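Local coordinates for switch-activating protein 1 (Schizosaccharomyces pombe, PDB 5JDK) that binds specific double-stranded DNA sequences, including the mating-type switch-activating site SAS1 and the replication fork barrier RFB1, where it blocks replication forks, at residues I38-L43 against N83-I88. Residues are numbered along the deposited sequence; the frame is centred on the assembly and turned at random.
Sequences IKLMRL and NQIISI
L40 and M41 of helix 34-46 meet Q84, I85 and I88 of helix 78-98. The two segments cross nearly at right angles, at -100°, and their axes come no nearer than 11.0 Å. The tight part lies among four buried apolar side chains. L40 reaches across with one methyl, CD2, which sits 3.9 Å from I85 CG1 and 4.2 Å from I88 CD1. Its CG lies anti to the backbone N (chi1 177°), which sends the branch toward helix 78-98; chi2 then puts CD2 in front. M41 starts off less directly. The bend at chi2 (-56°) brings SD to the isoleucines. M41 CG lies 4.0 Å from I88 CG2, the two side chains running past each other in opposite directions. Against I85 the M41 chain crosses at a slant, and M41 SD touches I85 CG2 at 4.1 Å. M41 SD is also 4.1 Å from I88 CG2. Cut back to alanine, M41 would probably leave I85 CG2 and I88 CG2 without their thioether neighbour and a gap between the helices. L112 of helix 107-131 also touches M41, and C116 of the same helix meets I88, while I63 of helix 56-71 packs on L40.

The looser side is at Q84, which is partly exposed. Its CB meets L40 CD2 at 4.0 Å, but the chain then turns away, and NE2 hydrogen-bonds to H76.

The contact lies near the centre of this helical N-terminal domain, the probable DNA-binding part of the protein, whose family belongs to the helix-turn-helix clan. No hydrogen bond or charge pair joins the two segments. Their mutual hold therefore rests on van der Waals packing and the burial of apolar surface.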
ATOM      1  N   ILE A  38       7.593   3.877   3.642  1.00  8.68           N
ATOM      2  CA  ILE A  38       7.960   2.510   3.975  1.00  9.01           C
ATOM      3  C   ILE A  38       7.284   2.057   5.268  1.00  8.24           C
ATOM      4  O   ILE A  38       6.752   0.948   5.340  1.00  9.04           O
ATOM      5  CB  ILE A  38       9.491   2.365   4.015  1.00  9.56           C
ATOM      6  CG1 ILE A  38      10.047   2.465   2.599  1.00  9.80           C
ATOM      7  CG2 ILE A  38       9.912   1.048   4.674  1.00 12.67           C
ATOM      8  CD1 ILE A  38      11.553   2.637   2.516  1.00 13.22           C
ATOM      9  N   LYS A  39       7.280   2.894   6.311  1.00  8.41           N
ATOM     10  CA  LYS A  39       6.570   2.508   7.530  1.00  8.89           C
ATOM     11  C   LYS A  39       5.092   2.234   7.255  1.00  8.35           C
ATOM     12  O   LYS A  39       4.520   1.247   7.760  1.00  8.80           O
ATOM     13  CB  LYS A  39       6.723   3.598   8.584  1.00 10.43           C
ATOM     14  CG  LYS A  39       8.137   3.712   9.136  1.00 11.73           C
ATOM     15  CD  LYS A  39       8.254   4.853  10.132  1.00 20.91           C
ATOM     16  CE  LYS A  39       9.639   4.903  10.753  1.00 37.31           C
ATOM     17  NZ  LYS A  39       9.797   6.072  11.659  1.00 43.56           N
ATOM     18  N   LEU A  40       4.459   3.103   6.463  1.00  7.55           N
ATOM     19  CA  LEU A  40       3.050   2.945   6.135  1.00  7.27           C
ATOM     20  C   LEU A  40       2.809   1.650   5.372  1.00  7.21           C
ATOM     21  O   LEU A  40       1.903   0.872   5.717  1.00  7.38           O
ATOM     22  CB  LEU A  40       2.577   4.154   5.336  1.00  7.15           C
ATOM     23  CG  LEU A  40       1.137   4.127   4.833  1.00  7.74           C
ATOM     24  CD1 LEU A  40       0.157   3.961   5.971  1.00  9.18           C
ATOM     25  CD2 LEU A  40       0.841   5.400   4.070  1.00  9.14           C
ATOM     26  N   MET A  41       3.599   1.398   4.317  1.00  6.90           N
ATOM     27  CA  MET A  41       3.377   0.193   3.527  1.00  6.52           C
ATOM     28  C   MET A  41       3.745  -1.077   4.283  1.00  6.75           C
ATOM     29  O   MET A  41       3.131  -2.120   4.047  1.00  7.02           O
ATOM     30  CB  MET A  41       4.085   0.288   2.185  1.00  6.78           C
ATOM     31  CG  MET A  41       3.497   1.332   1.272  1.00  7.02           C
ATOM     32  SD  MET A  41       1.747   1.154   0.919  1.00  7.20           S
ATOM     33  CE  MET A  41       1.752  -0.381   0.000  1.00  9.91           C
ATOM     34  N   ARG A  42       4.714  -1.017   5.197  1.00  7.58           N
ATOM     35  CA  ARG A  42       4.954  -2.160   6.068  1.00  7.28           C
ATOM     36  C   ARG A  42       3.695  -2.511   6.844  1.00  7.60           C
ATOM     37  O   ARG A  42       3.351  -3.689   6.980  1.00  8.12           O
ATOM     38  CB  ARG A  42       6.088  -1.868   7.050  1.00  8.85           C
ATOM     39  CG  ARG A  42       7.485  -1.914   6.450  1.00  9.93           C
ATOM     40  CD  ARG A  42       8.518  -1.519   7.483  1.00 10.78           C
ATOM     41  NE  ARG A  42       9.863  -1.471   6.937  1.00 12.63           N
ATOM     42  CZ  ARG A  42      10.877  -0.850   7.526  1.00 15.10           C
ATOM     43  NH1 ARG A  42      10.697  -0.223   8.682  1.00 20.54           N
ATOM     44  NH2 ARG A  42      12.071  -0.849   6.957  1.00 16.56           N
ATOM     45  N   LEU A  43       3.004  -1.499   7.382  1.00  7.47           N
ATOM     46  CA  LEU A  43       1.764  -1.764   8.114  1.00  7.71           C
ATOM     47  C   LEU A  43       0.668  -2.305   7.208  1.00  6.98           C
ATOM     48  O   LEU A  43      -0.047  -3.243   7.575  1.00  7.32           O
ATOM     49  CB  LEU A  43       1.270  -0.487   8.779  1.00  8.13           C
ATOM     50  CG  LEU A  43       2.074   0.032   9.954  1.00 10.51           C
ATOM     51  CD1 LEU A  43       1.549   1.394  10.351  1.00 12.45           C
ATOM     52  CD2 LEU A  43       2.009  -0.938  11.119  1.00 15.43           C
ATOM     53  N   ASN A  83      -5.527   7.956   0.432  1.00  6.90           N
ATOM     54  CA  ASN A  83      -4.951   8.705  -0.683  1.00  7.28           C
ATOM     55  C   ASN A  83      -3.432   8.588  -0.703  1.00  6.79           C
ATOM     56  O   ASN A  83      -2.824   8.549  -1.784  1.00  7.11           O
ATOM     57  CB  ASN A  83      -5.378  10.168  -0.618  1.00  7.75           C
ATOM     58  CG  ASN A  83      -4.831  10.977  -1.771  1.00 31.06           C
ATOM     59  OD1 ASN A  83      -4.111  11.957  -1.580  1.00 38.50           O
ATOM     60  ND2 ASN A  83      -5.148  10.548  -2.983  1.00 36.45           N
ATOM     61  N   GLN A  84      -2.789   8.557   0.473  1.00  6.92           N
ATOM     62  CA  GLN A  84      -1.342   8.342   0.500  1.00  6.83           C
ATOM     63  C   GLN A  84      -0.982   7.000  -0.117  1.00  6.20           C
ATOM     64  O   GLN A  84      -0.004   6.888  -0.868  1.00  7.18           O
ATOM     65  CB  GLN A  84      -0.806   8.366   1.933  1.00  8.79           C
ATOM     66  CG  GLN A  84      -1.035   9.631   2.722  1.00 11.60           C
ATOM     67  CD  GLN A  84      -0.142  10.763   2.293  1.00 13.87           C
ATOM     68  OE1 GLN A  84       0.362  10.778   1.173  1.00 14.51           O
ATOM     69  NE2 GLN A  84       0.070  11.728   3.188  1.00 15.10           N
ATOM     70  N   ILE A  85      -1.758   5.960   0.203  1.00  6.23           N
ATOM     71  CA  ILE A  85      -1.485   4.635  -0.350  1.00  5.95           C
ATOM     72  C   ILE A  85      -1.761   4.614  -1.854  1.00  5.75           C
ATOM     73  O   ILE A  85      -0.992   4.043  -2.636  1.00  6.35           O
ATOM     74  CB  ILE A  85      -2.289   3.563   0.414  1.00  6.05           C
ATOM     75  CG1 ILE A  85      -1.901   3.571   1.894  1.00  6.45           C
ATOM     76  CG2 ILE A  85      -2.062   2.178  -0.193  1.00  6.22           C
ATOM     77  CD1 ILE A  85      -2.884   2.869   2.778  1.00  7.64           C
ATOM     78  N   ILE A  86      -2.865   5.236  -2.282  1.00  5.82           N
ATOM     79  CA  ILE A  86      -3.167   5.354  -3.708  1.00  5.93           C
ATOM     80  C   ILE A  86      -2.004   5.984  -4.447  1.00  6.35           C
ATOM     81  O   ILE A  86      -1.591   5.510  -5.515  1.00  6.80           O
ATOM     82  CB  ILE A  86      -4.470   6.141  -3.923  1.00  7.19           C
ATOM     83  CG1 ILE A  86      -5.647   5.262  -3.500  1.00  7.04           C
ATOM     84  CG2 ILE A  86      -4.624   6.591  -5.369  1.00  8.84           C
ATOM     85  CD1 ILE A  86      -6.983   5.985  -3.434  1.00  8.87           C
ATOM     86  N   SER A  87      -1.470   7.074  -3.899  1.00  6.77           N
ATOM     87  CA  SER A  87      -0.358   7.760  -4.543  1.00  7.28           C
ATOM     88  C   SER A  87       0.902   6.901  -4.569  1.00  6.13           C
ATOM     89  O   SER A  87       1.592   6.843  -5.595  1.00  7.07           O
ATOM     90  CB  SER A  87      -0.086   9.086  -3.842  1.00  8.94           C
ATOM     91  OG  SER A  87       0.959   9.766  -4.509  1.00 11.96           O
ATOM     92  N   ILE A  88       1.222   6.232  -3.458  1.00  6.03           N
ATOM     93  CA  ILE A  88       2.366   5.327  -3.444  1.00  6.43           C
ATOM     94  C   ILE A  88       2.233   4.289  -4.554  1.00  5.60           C
ATOM     95  O   ILE A  88       3.207   3.968  -5.252  1.00  6.15           O
ATOM     96  CB  ILE A  88       2.508   4.682  -2.051  1.00  6.15           C
ATOM     97  CG1 ILE A  88       3.022   5.711  -1.036  1.00  7.23           C
ATOM     98  CG2 ILE A  88       3.417   3.445  -2.090  1.00  8.41           C
ATOM     99  CD1 ILE A  88       2.830   5.308   0.397  1.00  7.74           C
TER